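Local coordinates for protein putative rubredoxin reductase (Rhodopseudomonas palustris, PDB 3FG2) that binds FAD and probably passes electrons from NADH to the ferredoxin that serves the cytochrome P450 CYP199A2, at residues Arg21-Pro26 / Arg306-Ala311; Leu124-Leu129 / Gly151-Glu156; His191-Gly196 / Ala348-Ser353; Asp315-Phe320 / Lys379-Asp384. All blocks are in the same frame, centred on the assembly; numbering follows the deposited sequence.

Interaction 1. Residues Arg21-Pro26 / Arg306-Ala311; sequences RQAKYP and RLTGDA
Tyr25 meets the 306-311 loop with one edge of its ring rather than a face. CE1 lies 3.3 Å from the backbone oxygen Leu307 O, an aromatic C-H edge turned to a carbonyl oxygen, and CD1 lies 3.9 Å from the methyl Thr308 CG2, both partners close to the ring plane. The ring gets there because CG is anti to the backbone N (chi1 -172°), which swings it across to the loop although the CB bond itself does not aim that way. Its hydroxyl is hydrogen-bonded to Asp2 O, outside the two segments.

Thr308 wedges between Tyr25 and Ala23. Its OG1 is turned between the backbone N and the carbonyl carbon (chi1 69°), where it bonds back to Ala304 O and Ala305 O; the same rotation leaves CG2 to pack 3.8 Å from Ala23 CB.

Both segments run off the end of a helix. Lys24, with positive phi, is the C-prime residue of a Schellman motif closing helix 11-22, while a type I turn from Arg306 to Gly309 follows helix 293-306. Leu307 and Thr308 also touch Leu20, so the residues after helix 293-306 pack on the last turn of helix 11-22, with Tyr25 fastened to the chain just before strand 4-7.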
# COMPACT_ATOMS: atom_id res chain seq x y z
N ARG A 21 13.19 -6.95 18.81
CA ARG A 21 13.18 -7.06 20.27
C ARG A 21 12.52 -8.34 20.74
O ARG A 21 13.05 -9.03 21.61
CB ARG A 21 12.47 -5.85 20.90
CG ARG A 21 13.32 -4.59 20.98
CD ARG A 21 14.69 -4.86 21.60
NE ARG A 21 15.42 -3.63 21.90
CZ ARG A 21 16.72 -3.47 21.70
NH1 ARG A 21 17.44 -4.47 21.22
NH2 ARG A 21 17.30 -2.31 21.98
N GLN A 22 11.37 -8.67 20.17
CA GLN A 22 10.68 -9.89 20.56
C GLN A 22 11.64 -11.07 20.46
O GLN A 22 11.61 -11.96 21.30
CB GLN A 22 9.46 -10.14 19.67
CG GLN A 22 8.30 -9.20 19.94
CD GLN A 22 7.11 -9.49 19.04
OE1 GLN A 22 6.60 -10.60 19.02
NE2 GLN A 22 6.67 -8.48 18.31
N ALA A 23 12.49 -11.06 19.44
CA ALA A 23 13.46 -12.13 19.23
C ALA A 23 14.68 -11.94 20.13
O ALA A 23 15.71 -12.60 19.93
CB ALA A 23 13.87 -12.18 17.77
N LYS A 24 14.57 -11.04 21.09
CA LYS A 24 15.65 -10.77 22.03
C LYS A 24 16.98 -10.32 21.43
O LYS A 24 18.04 -10.80 21.82
CB LYS A 24 15.91 -12.02 22.89
CG LYS A 24 15.30 -11.99 24.29
CD LYS A 24 13.79 -12.16 24.29
CE LYS A 24 13.06 -10.84 24.18
NZ LYS A 24 11.59 -11.01 24.36
N TYR A 25 16.93 -9.39 20.47
CA TYR A 25 18.16 -8.88 19.87
C TYR A 25 18.88 -8.09 20.96
O TYR A 25 18.29 -7.20 21.58
CB TYR A 25 17.85 -7.97 18.68
CG TYR A 25 19.08 -7.58 17.90
CD1 TYR A 25 19.73 -8.50 17.08
CD2 TYR A 25 19.62 -6.31 18.02
CE1 TYR A 25 20.89 -8.15 16.38
CE2 TYR A 25 20.78 -5.95 17.33
CZ TYR A 25 21.41 -6.88 16.52
OH TYR A 25 22.56 -6.53 15.84
N PRO A 26 20.16 -8.38 21.20
CA PRO A 26 20.95 -7.69 22.22
C PRO A 26 21.43 -6.28 21.86
O PRO A 26 21.46 -5.39 22.72
CB PRO A 26 22.11 -8.65 22.46
CG PRO A 26 22.35 -9.19 21.09
CD PRO A 26 20.94 -9.48 20.60
N ARG A 306 16.34 -13.19 10.77
CA ARG A 306 17.69 -13.38 10.25
C ARG A 306 18.73 -12.76 11.17
O ARG A 306 19.66 -13.42 11.62
CB ARG A 306 17.81 -12.76 8.86
CG ARG A 306 19.03 -13.22 8.07
CD ARG A 306 19.19 -12.41 6.80
NE ARG A 306 19.69 -11.08 7.11
CZ ARG A 306 19.27 -9.96 6.53
NH1 ARG A 306 18.33 -10.00 5.60
NH2 ARG A 306 19.81 -8.81 6.89
N LEU A 307 18.57 -11.47 11.46
CA LEU A 307 19.52 -10.76 12.30
C LEU A 307 19.63 -11.34 13.70
O LEU A 307 20.41 -10.83 14.52
CB LEU A 307 19.12 -9.28 12.40
CG LEU A 307 19.04 -8.52 11.07
CD1 LEU A 307 18.63 -7.07 11.33
CD2 LEU A 307 20.39 -8.57 10.38
N THR A 308 18.87 -12.40 13.99
CA THR A 308 18.93 -13.02 15.31
C THR A 308 19.18 -14.52 15.26
O THR A 308 19.06 -15.18 16.29
CB THR A 308 17.62 -12.80 16.13
OG1 THR A 308 16.55 -13.54 15.54
CG2 THR A 308 17.27 -11.33 16.20
N GLY A 309 19.52 -15.07 14.10
CA GLY A 309 19.77 -16.49 14.07
C GLY A 309 19.39 -17.29 12.84
O GLY A 309 20.27 -17.77 12.12
N ASP A 310 18.09 -17.49 12.60
CA ASP A 310 17.70 -18.26 11.42
C ASP A 310 17.44 -17.41 10.19
O ASP A 310 16.46 -16.65 10.12
CB ASP A 310 16.49 -19.17 11.70
CG ASP A 310 15.27 -18.40 12.17
OD1 ASP A 310 14.14 -18.85 11.88
OD2 ASP A 310 15.46 -17.36 12.84
N ALA A 311 18.34 -17.52 9.23
CA ALA A 311 18.23 -16.79 7.98
C ALA A 311 17.48 -17.71 7.03
O ALA A 311 17.98 -18.79 6.68
CB ALA A 311 19.61 -16.47 7.43

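Interaction 2. Residues Leu124-Leu129 / Gly151-Glu156; sequences LYLRTL and GFIGLE. With FAD (flavin-adenine dinucleotide), chain B.
A Rossmann-type strand-turn-helix element, in which Gly151 and Gly154 fit a GxGxxG pattern, here supplies a side chain to the FAD pocket. That side chain is Ile153, in the first turn of helix 152-163, and it meets Leu126 and Arg127 of the loop after strand 123-124. Ile153 CG2 makes an apolar contact with Leu126 CD2 at 3.9 Å and a van der Waals contact with the backbone oxygen Leu126 O at 3.8 Å.

The two branches of Ile153 divide the work. CG2 is anti to the backbone N and faces Leu126, whereas CG1 is anti to the carbonyl carbon (chi1 -59°) and extends CD1 to the flavin, 3.7 Å from FAD C8 and equally near FAD C7. The methyl at the end of the longer branch thus packs on the face of the dimethylbenzene ring.

Arg127 packs along the C8M methyl, its CB and CG each 3.8 Å from FAD C8M. Its chain bends at chi3 (55°), folding the guanidinium so that FAD C8M lies over one face, 3.4 Å from Arg127 NH1. Ile153 CD1 approaches the same group obliquely, 4.3 Å from Arg127 NH1. Arg127 NH2 is hydrogen-bonded to Ala108 O, which helps fix the rotation of the plane. Leu126 O lies 3.9 Å from FAD C7M.

Further along the helix, Glu156 pairs with Lys47, an FAD-binding residue. A dimethylbenzene ring with Ile153 over its face, and Arg127 and Leu126 O by its methyls, fits the two-Rossmann-domain architecture of the pyridine nucleotide-disulphide oxidoreductase family.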
# COMPACT_ATOMS: atom_id res chain seq x y z
N LEU A 124 -4.72 18.00 -4.10
CA LEU A 124 -4.17 17.24 -2.99
C LEU A 124 -3.88 15.77 -3.22
O LEU A 124 -4.48 15.12 -4.09
CB LEU A 124 -5.13 17.36 -1.80
CG LEU A 124 -5.59 18.79 -1.48
CD1 LEU A 124 -6.67 18.76 -0.41
CD2 LEU A 124 -4.38 19.60 -1.02
N TYR A 125 -2.96 15.25 -2.42
CA TYR A 125 -2.58 13.85 -2.48
C TYR A 125 -3.12 13.19 -1.21
O TYR A 125 -3.62 13.88 -0.32
CB TYR A 125 -1.06 13.72 -2.58
CG TYR A 125 -0.54 14.28 -3.89
CD1 TYR A 125 -0.34 15.65 -4.06
CD2 TYR A 125 -0.32 13.44 -4.98
CE1 TYR A 125 0.06 16.17 -5.29
CE2 TYR A 125 0.08 13.94 -6.20
CZ TYR A 125 0.26 15.31 -6.36
OH TYR A 125 0.61 15.78 -7.60
N LEU A 126 -3.05 11.86 -1.14
CA LEU A 126 -3.58 11.13 0.01
C LEU A 126 -2.75 9.88 0.36
O LEU A 126 -3.10 8.77 -0.04
CB LEU A 126 -5.03 10.72 -0.25
CG LEU A 126 -5.79 9.95 0.84
CD1 LEU A 126 -5.71 10.72 2.16
CD2 LEU A 126 -7.25 9.76 0.44
N ARG A 127 -1.67 10.07 1.12
CA ARG A 127 -0.82 8.96 1.53
C ARG A 127 -0.24 9.10 2.93
O ARG A 127 0.09 8.10 3.58
CB ARG A 127 0.33 8.78 0.53
CG ARG A 127 -0.11 8.19 -0.80
CD ARG A 127 1.09 7.96 -1.72
NE ARG A 127 2.12 7.14 -1.09
CZ ARG A 127 2.00 5.84 -0.86
NH1 ARG A 127 0.89 5.19 -1.22
NH2 ARG A 127 3.00 5.19 -0.28
N THR A 128 -0.10 10.34 3.41
CA THR A 128 0.45 10.59 4.74
C THR A 128 -0.64 11.09 5.69
O THR A 128 -1.70 11.55 5.25
CB THR A 128 1.55 11.65 4.67
OG1 THR A 128 0.99 12.91 4.31
CG2 THR A 128 2.60 11.25 3.64
N LEU A 129 -0.40 10.99 6.99
CA LEU A 129 -1.38 11.45 7.97
C LEU A 129 -1.69 12.92 7.68
O LEU A 129 -2.86 13.29 7.57
CB LEU A 129 -0.85 11.30 9.40
CG LEU A 129 -1.68 11.89 10.55
CD1 LEU A 129 -3.14 11.47 10.43
CD2 LEU A 129 -1.10 11.44 11.89
N GLY A 151 -7.45 3.68 -8.29
CA GLY A 151 -6.80 2.63 -7.52
C GLY A 151 -7.59 2.46 -6.24
O GLY A 151 -8.60 3.15 -6.05
N PHE A 152 -7.15 1.57 -5.36
CA PHE A 152 -7.85 1.34 -4.10
C PHE A 152 -8.10 2.63 -3.33
O PHE A 152 -9.23 2.95 -2.96
CB PHE A 152 -7.05 0.40 -3.19
CG PHE A 152 -6.92 -0.99 -3.71
CD1 PHE A 152 -8.04 -1.69 -4.16
CD2 PHE A 152 -5.68 -1.62 -3.73
CE1 PHE A 152 -7.92 -2.99 -4.62
CE2 PHE A 152 -5.55 -2.93 -4.20
CZ PHE A 152 -6.68 -3.61 -4.64
N ILE A 153 -7.03 3.37 -3.08
CA ILE A 153 -7.13 4.60 -2.31
C ILE A 153 -8.11 5.59 -2.90
O ILE A 153 -8.96 6.13 -2.20
CB ILE A 153 -5.74 5.26 -2.16
CG1 ILE A 153 -4.80 4.28 -1.45
CG2 ILE A 153 -5.86 6.57 -1.37
CD1 ILE A 153 -3.37 4.73 -1.39
N GLY A 154 -8.01 5.83 -4.20
CA GLY A 154 -8.91 6.77 -4.85
C GLY A 154 -10.38 6.44 -4.64
O GLY A 154 -11.18 7.34 -4.39
N LEU A 155 -10.73 5.16 -4.74
CA LEU A 155 -12.12 4.75 -4.57
C LEU A 155 -12.56 4.76 -3.11
O LEU A 155 -13.70 5.10 -2.81
CB LEU A 155 -12.35 3.37 -5.18
CG LEU A 155 -12.17 3.30 -6.71
CD1 LEU A 155 -12.43 1.88 -7.21
CD2 LEU A 155 -13.13 4.27 -7.39
N GLU A 156 -11.65 4.38 -2.22
CA GLU A 156 -11.98 4.39 -0.81
C GLU A 156 -12.31 5.83 -0.44
O GLU A 156 -13.24 6.09 0.33
CB GLU A 156 -10.81 3.86 0.02
CG GLU A 156 -10.43 2.41 -0.32
CD GLU A 156 -9.37 1.82 0.60
OE1 GLU A 156 -8.62 2.59 1.24
OE2 GLU A 156 -9.28 0.58 0.66
PA FAD B . 5.46 3.29 4.81
O1A FAD B . 5.13 4.24 3.71
O2A FAD B . 4.53 2.95 5.73
O5B FAD B . 6.46 4.15 5.60
C5B FAD B . 7.68 4.74 5.04
C4B FAD B . 8.15 5.73 6.12
O4B FAD B . 9.57 6.02 5.85
C3B FAD B . 7.45 7.10 6.13
O3B FAD B . 7.02 7.57 7.36
C2B FAD B . 8.43 7.95 5.38
O2B FAD B . 8.25 9.32 5.58
C1B FAD B . 9.72 7.47 5.96
N9A FAD B . 10.95 7.74 5.21
C8A FAD B . 11.10 7.74 3.84
N7A FAD B . 12.33 8.02 3.46
C5A FAD B . 13.03 8.22 4.61
C6A FAD B . 14.45 8.58 4.86
N6A FAD B . 15.34 8.77 3.92
N1A FAD B . 14.79 8.69 6.20
C2A FAD B . 13.88 8.49 7.21
N3A FAD B . 12.58 8.17 7.07
C4A FAD B . 12.19 8.05 5.75
N1 FAD B . -2.25 -1.87 2.55
C2 FAD B . -3.07 -2.87 2.87
O2 FAD B . -2.70 -4.01 2.88
N3 FAD B . -4.45 -2.64 3.21
C4 FAD B . -4.98 -1.37 3.24
O4 FAD B . -6.15 -1.21 3.54
C4X FAD B . -4.09 -0.27 2.89
N5 FAD B . -4.55 1.01 2.91
C5X FAD B . -3.68 2.03 2.59
C6 FAD B . -4.18 3.36 2.63
C7 FAD B . -3.38 4.45 2.33
C7M FAD B . -3.97 5.84 2.38
C8 FAD B . -1.98 4.24 1.97
C8M FAD B . -1.04 5.38 1.63
C9 FAD B . -1.47 2.92 1.92
C9A FAD B . -2.30 1.82 2.23
N10 FAD B . -1.84 0.44 2.22
C10 FAD B . -2.69 -0.58 2.54
C1' FAD B . -0.42 0.20 1.87
C2' FAD B . 0.47 0.18 3.15
O2' FAD B . 0.26 1.39 3.85
C3' FAD B . 1.91 0.03 2.71
O3' FAD B . 2.08 -1.21 2.04
C4' FAD B . 2.82 0.08 3.93
O4' FAD B . 2.66 1.33 4.64
C5' FAD B . 4.25 -0.07 3.46
O5' FAD B . 5.17 0.03 4.74
P FAD B . 6.52 0.67 4.63
O1P FAD B . 7.06 0.52 6.08
O2P FAD B . 7.34 0.14 3.63
O3P FAD B . 6.38 2.10 4.31

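Interaction 3. Residues His191-Gly196 / Ala348-Ser353; sequences HDRHSG and AERSFS
The backbones stand well apart, with Arg193 and Arg350 the nearest pair at 9.5 Å between CA atoms, so helix 184-196 and the turn leading into strand 351-358 meet through long side chains. Arg350 has positive phi and, with Ser351, faces Ser346 in a G1 beta bulge; its CB points toward the helix.

The guanidinium groups meet edge to face, their planes 75° apart. Arg350 NE sits over one face of the Arg193 guanidinium, offset toward the rim on the NH1 side and 3.3 Å from Arg193 NH1, and Arg350 CD lies 3.7 Å from Arg193 CZ. Bends at chi2 and chi3 (-68° and -74°) curl Arg193 into this position, and a salt bridge from its NE to Asp327 holds it there. A water joins the pair weakly, accepting from Arg193 NH1 at 2.9 Å and from Arg350 NH2 at 3.4 Å.

With a leucine in place of Arg193, Asp327 would probably lose its cationic mate and Arg350 the flat group that its NE and CD pack against.

Two donor nitrogens come this near without a hydrogen bond, bringing like charges close. Asp327 probably offsets part of that cost, and the water adds a weak acceptor for each cation at this surface site.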
# COMPACT_ATOMS: atom_id res chain seq x y z
N HIS A 191 -17.80 -0.71 -10.00
CA HIS A 191 -18.20 0.37 -10.88
C HIS A 191 -19.69 0.59 -10.65
O HIS A 191 -20.16 1.72 -10.57
CB HIS A 191 -17.96 0.01 -12.35
CG HIS A 191 -18.67 0.92 -13.30
ND1 HIS A 191 -20.02 0.81 -13.57
CD2 HIS A 191 -18.24 1.99 -14.00
CE1 HIS A 191 -20.39 1.78 -14.39
NE2 HIS A 191 -19.32 2.51 -14.66
N ASP A 192 -20.44 -0.51 -10.52
CA ASP A 192 -21.88 -0.43 -10.29
C ASP A 192 -22.18 0.22 -8.93
O ASP A 192 -22.97 1.16 -8.84
CB ASP A 192 -22.52 -1.83 -10.34
CG ASP A 192 -22.56 -2.42 -11.74
OD1 ASP A 192 -22.42 -1.67 -12.73
OD2 ASP A 192 -22.74 -3.65 -11.87
N ARG A 193 -21.55 -0.29 -7.88
CA ARG A 193 -21.76 0.23 -6.53
C ARG A 193 -21.50 1.72 -6.44
O ARG A 193 -22.32 2.47 -5.91
CB ARG A 193 -20.86 -0.51 -5.55
CG ARG A 193 -21.20 -1.99 -5.44
CD ARG A 193 -22.56 -2.18 -4.77
NE ARG A 193 -22.49 -1.92 -3.34
CZ ARG A 193 -23.51 -1.48 -2.60
NH1 ARG A 193 -24.69 -1.24 -3.16
NH2 ARG A 193 -23.35 -1.29 -1.30
N HIS A 194 -20.35 2.16 -6.95
CA HIS A 194 -20.00 3.57 -6.91
C HIS A 194 -20.92 4.42 -7.76
O HIS A 194 -21.36 5.49 -7.33
CB HIS A 194 -18.54 3.77 -7.33
CG HIS A 194 -17.56 3.29 -6.31
ND1 HIS A 194 -17.65 3.64 -4.98
CD2 HIS A 194 -16.47 2.49 -6.41
CE1 HIS A 194 -16.66 3.08 -4.31
NE2 HIS A 194 -15.93 2.38 -5.16
N SER A 195 -21.22 3.95 -8.97
CA SER A 195 -22.14 4.67 -9.85
C SER A 195 -23.47 4.80 -9.13
O SER A 195 -24.09 5.86 -9.13
CB SER A 195 -22.35 3.89 -11.14
OG SER A 195 -21.15 3.83 -11.91
N GLY A 196 -23.90 3.71 -8.50
CA GLY A 196 -25.15 3.71 -7.77
C GLY A 196 -25.18 4.77 -6.68
O GLY A 196 -26.23 5.27 -6.32
N ALA A 348 -25.35 -10.19 -7.21
CA ALA A 348 -26.59 -9.49 -6.86
C ALA A 348 -26.75 -9.38 -5.35
O ALA A 348 -27.17 -8.35 -4.84
CB ALA A 348 -27.79 -10.21 -7.47
N GLU A 349 -26.41 -10.46 -4.65
CA GLU A 349 -26.52 -10.49 -3.20
C GLU A 349 -25.39 -9.71 -2.52
O GLU A 349 -25.36 -9.60 -1.29
CB GLU A 349 -26.50 -11.94 -2.70
CG GLU A 349 -27.65 -12.77 -3.23
CD GLU A 349 -28.99 -12.16 -2.91
OE1 GLU A 349 -29.31 -12.03 -1.70
OE2 GLU A 349 -29.73 -11.81 -3.85
N ARG A 350 -24.48 -9.17 -3.31
CA ARG A 350 -23.35 -8.40 -2.78
C ARG A 350 -22.43 -9.20 -1.87
O ARG A 350 -21.87 -8.67 -0.91
CB ARG A 350 -23.85 -7.18 -2.02
CG ARG A 350 -24.60 -6.17 -2.86
CD ARG A 350 -24.74 -4.88 -2.08
NE ARG A 350 -25.97 -4.17 -2.41
CZ ARG A 350 -27.20 -4.63 -2.17
NH1 ARG A 350 -27.37 -5.81 -1.59
NH2 ARG A 350 -28.26 -3.90 -2.50
N SER A 351 -22.30 -10.49 -2.16
CA SER A 351 -21.41 -11.36 -1.41
C SER A 351 -21.01 -12.47 -2.36
O SER A 351 -21.82 -13.34 -2.68
CB SER A 351 -22.10 -11.96 -0.19
OG SER A 351 -21.20 -12.80 0.50
N PHE A 352 -19.77 -12.42 -2.81
CA PHE A 352 -19.29 -13.41 -3.75
C PHE A 352 -17.77 -13.32 -3.83
O PHE A 352 -17.16 -12.40 -3.26
CB PHE A 352 -19.87 -13.13 -5.14
CG PHE A 352 -19.30 -11.90 -5.79
CD1 PHE A 352 -18.14 -11.97 -6.55
CD2 PHE A 352 -19.89 -10.65 -5.58
CE1 PHE A 352 -17.57 -10.83 -7.09
CE2 PHE A 352 -19.32 -9.50 -6.11
CZ PHE A 352 -18.16 -9.59 -6.87
N SER A 353 -17.18 -14.26 -4.55
CA SER A 353 -15.74 -14.28 -4.72
C SER A 353 -15.40 -14.64 -6.16
O SER A 353 -16.14 -15.35 -6.85
CB SER A 353 -15.10 -15.30 -3.77
OG SER A 353 -15.31 -14.95 -2.41
O HOH W 1 -26.79 -2.07 -5.00

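Interaction 4. Residues Asp315-Phe320 / Lys379-Asp384; sequences DGYPWF and KILPLD
The ring of Tyr317 lies against the chain at Leu381-Pro382. Pro382 CG makes an off-centre CH-pi contact, 4.2 Å from the Tyr317 ring centroid and 29° off its normal, and comes closest to the inner end of the ring, 3.8 Å from Tyr317 CG. On this same face the backbone Pro382 N and Leu381 C also sit over the ring. At the far end Leu381 CB is 3.4 Å from Tyr317 OH and 3.6 Å from Tyr317 CZ.

The opposite face carries Pro318 CD, 3.5 Å above the Tyr317 ring plane and near the rim, so a proline flanks each face, one adjacent in sequence and one, off-centre, across the contact. CG of Tyr317 is anti to its own N (chi1 -156°), which lays the ring along the Leu381-Pro382 backbone.

Farther out, a type I turn from Leu381 to Asp384 presents Leu381 and Pro382, and Asp384, with positive phi, is the C-prime residue of a Schellman motif. Asp384 is anchored by a salt bridge to Lys361. Val332 of strand 327-333 touches both Tyr317 and Leu381, and Arg283 packs on Tyr317 while its NE pairs with Asp315.

A serine in place of Tyr317 would probably leave Pro382 without its pi surface and open a gap beside Leu381 CB.

The contact therefore rests on dispersion and CH-pi attraction, joining the entry to strand 319-324 with the turn from Leu381 to Asp384.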
# COMPACT_ATOMS: atom_id res chain seq x y z
N ASP A 315 9.12 -15.62 2.40
CA ASP A 315 7.99 -16.29 1.76
C ASP A 315 6.63 -15.86 2.34
O ASP A 315 5.70 -16.67 2.41
CB ASP A 315 8.13 -17.81 1.87
CG ASP A 315 7.16 -18.56 0.95
OD1 ASP A 315 6.97 -19.78 1.15
OD2 ASP A 315 6.57 -17.95 0.03
N GLY A 316 6.52 -14.60 2.74
CA GLY A 316 5.26 -14.13 3.28
C GLY A 316 4.23 -14.22 2.17
O GLY A 316 4.38 -13.56 1.14
N TYR A 317 3.19 -15.04 2.34
CA TYR A 317 2.19 -15.15 1.29
C TYR A 317 1.39 -13.86 1.17
O TYR A 317 0.79 -13.40 2.15
CB TYR A 317 1.24 -16.31 1.52
CG TYR A 317 0.64 -16.76 0.21
CD1 TYR A 317 1.32 -17.65 -0.62
CD2 TYR A 317 -0.56 -16.21 -0.24
CE1 TYR A 317 0.83 -17.98 -1.88
CE2 TYR A 317 -1.06 -16.54 -1.51
CZ TYR A 317 -0.36 -17.43 -2.32
OH TYR A 317 -0.86 -17.78 -3.55
N PRO A 318 1.34 -13.28 -0.04
CA PRO A 318 0.63 -12.03 -0.33
C PRO A 318 -0.89 -12.02 -0.26
O PRO A 318 -1.58 -12.89 -0.82
CB PRO A 318 1.14 -11.68 -1.72
CG PRO A 318 1.25 -13.02 -2.36
CD PRO A 318 1.91 -13.85 -1.27
N TRP A 319 -1.41 -11.02 0.44
CA TRP A 319 -2.85 -10.80 0.55
C TRP A 319 -3.07 -9.31 0.80
O TRP A 319 -2.26 -8.64 1.44
CB TRP A 319 -3.48 -11.66 1.66
CG TRP A 319 -2.82 -11.62 3.00
CD1 TRP A 319 -1.82 -12.44 3.44
CD2 TRP A 319 -3.14 -10.76 4.09
NE1 TRP A 319 -1.50 -12.15 4.75
CE2 TRP A 319 -2.29 -11.11 5.17
CE3 TRP A 319 -4.06 -9.71 4.27
CZ2 TRP A 319 -2.34 -10.46 6.41
CZ3 TRP A 319 -4.11 -9.07 5.49
CH2 TRP A 319 -3.25 -9.45 6.55
N PHE A 320 -4.18 -8.80 0.27
CA PHE A 320 -4.49 -7.38 0.40
C PHE A 320 -5.97 -7.21 0.72
O PHE A 320 -6.74 -8.18 0.71
CB PHE A 320 -4.20 -6.67 -0.92
CG PHE A 320 -2.99 -7.20 -1.66
CD1 PHE A 320 -1.81 -6.46 -1.71
CD2 PHE A 320 -3.04 -8.43 -2.33
CE1 PHE A 320 -0.70 -6.93 -2.42
CE2 PHE A 320 -1.93 -8.91 -3.04
CZ PHE A 320 -0.76 -8.16 -3.08
N LYS A 379 -5.42 -20.30 3.62
CA LYS A 379 -4.96 -21.59 4.13
C LYS A 379 -4.46 -22.51 3.01
O LYS A 379 -3.41 -23.15 3.14
CB LYS A 379 -6.09 -22.28 4.90
CG LYS A 379 -5.88 -23.76 5.22
CD LYS A 379 -4.66 -24.00 6.12
CE LYS A 379 -4.46 -25.50 6.40
NZ LYS A 379 -5.62 -26.13 7.11
N ILE A 380 -5.21 -22.57 1.92
CA ILE A 380 -4.88 -23.44 0.80
C ILE A 380 -3.75 -22.94 -0.13
O ILE A 380 -2.87 -23.71 -0.50
CB ILE A 380 -6.15 -23.71 -0.06
CG1 ILE A 380 -5.84 -24.70 -1.17
CG2 ILE A 380 -6.64 -22.41 -0.68
CD1 ILE A 380 -6.95 -24.81 -2.20
N LEU A 381 -3.78 -21.66 -0.49
CA LEU A 381 -2.76 -21.14 -1.40
C LEU A 381 -1.32 -21.25 -0.90
O LEU A 381 -0.44 -21.59 -1.67
CB LEU A 381 -3.09 -19.69 -1.77
CG LEU A 381 -4.38 -19.60 -2.60
CD1 LEU A 381 -4.81 -18.14 -2.73
CD2 LEU A 381 -4.15 -20.23 -3.98
N PRO A 382 -1.07 -20.96 0.38
CA PRO A 382 0.33 -21.09 0.81
C PRO A 382 0.83 -22.52 0.66
O PRO A 382 2.01 -22.75 0.42
CB PRO A 382 0.29 -20.63 2.26
CG PRO A 382 -0.78 -19.59 2.24
CD PRO A 382 -1.86 -20.27 1.41
N LEU A 383 -0.08 -23.48 0.78
CA LEU A 383 0.28 -24.89 0.66
C LEU A 383 0.39 -25.27 -0.80
O LEU A 383 0.67 -26.42 -1.14
CB LEU A 383 -0.76 -25.76 1.33
CG LEU A 383 -0.78 -25.60 2.85
CD1 LEU A 383 -2.02 -26.25 3.42
CD2 LEU A 383 0.49 -26.21 3.43
N ASP A 384 0.14 -24.30 -1.67
CA ASP A 384 0.21 -24.52 -3.10
C ASP A 384 -0.83 -25.55 -3.55
O ASP A 384 -0.65 -26.23 -4.56
CB ASP A 384 1.62 -24.98 -3.47
CG ASP A 384 1.96 -24.72 -4.92
OD1 ASP A 384 1.71 -23.59 -5.39
OD2 ASP A 384 2.49 -25.64 -5.58

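How the interactions relate
From the N terminus, residues 21-26 at the end of helix 11-22 open the longest loop, which interaction 1 closes at 306-311. Interaction 2 opens and closes within that span, bringing the loop after strand 123-124 to helix 152-163 beside the flavin. Interaction 3 begins inside the same span, on helix 184-196, but closes at 348-353, so it crosses interaction 1 and ties the second Rossmann-type domain to the C-terminal antiparallel sheet. Interaction 4 starts soon after interaction 1 ends and crosses interaction 3, joining the opening of that sheet to the 379-384 segment. Interactions 2 and 3 touch through Leu155 and His194; interactions 1 and 3 lie on opposite sides of the molecule's centre.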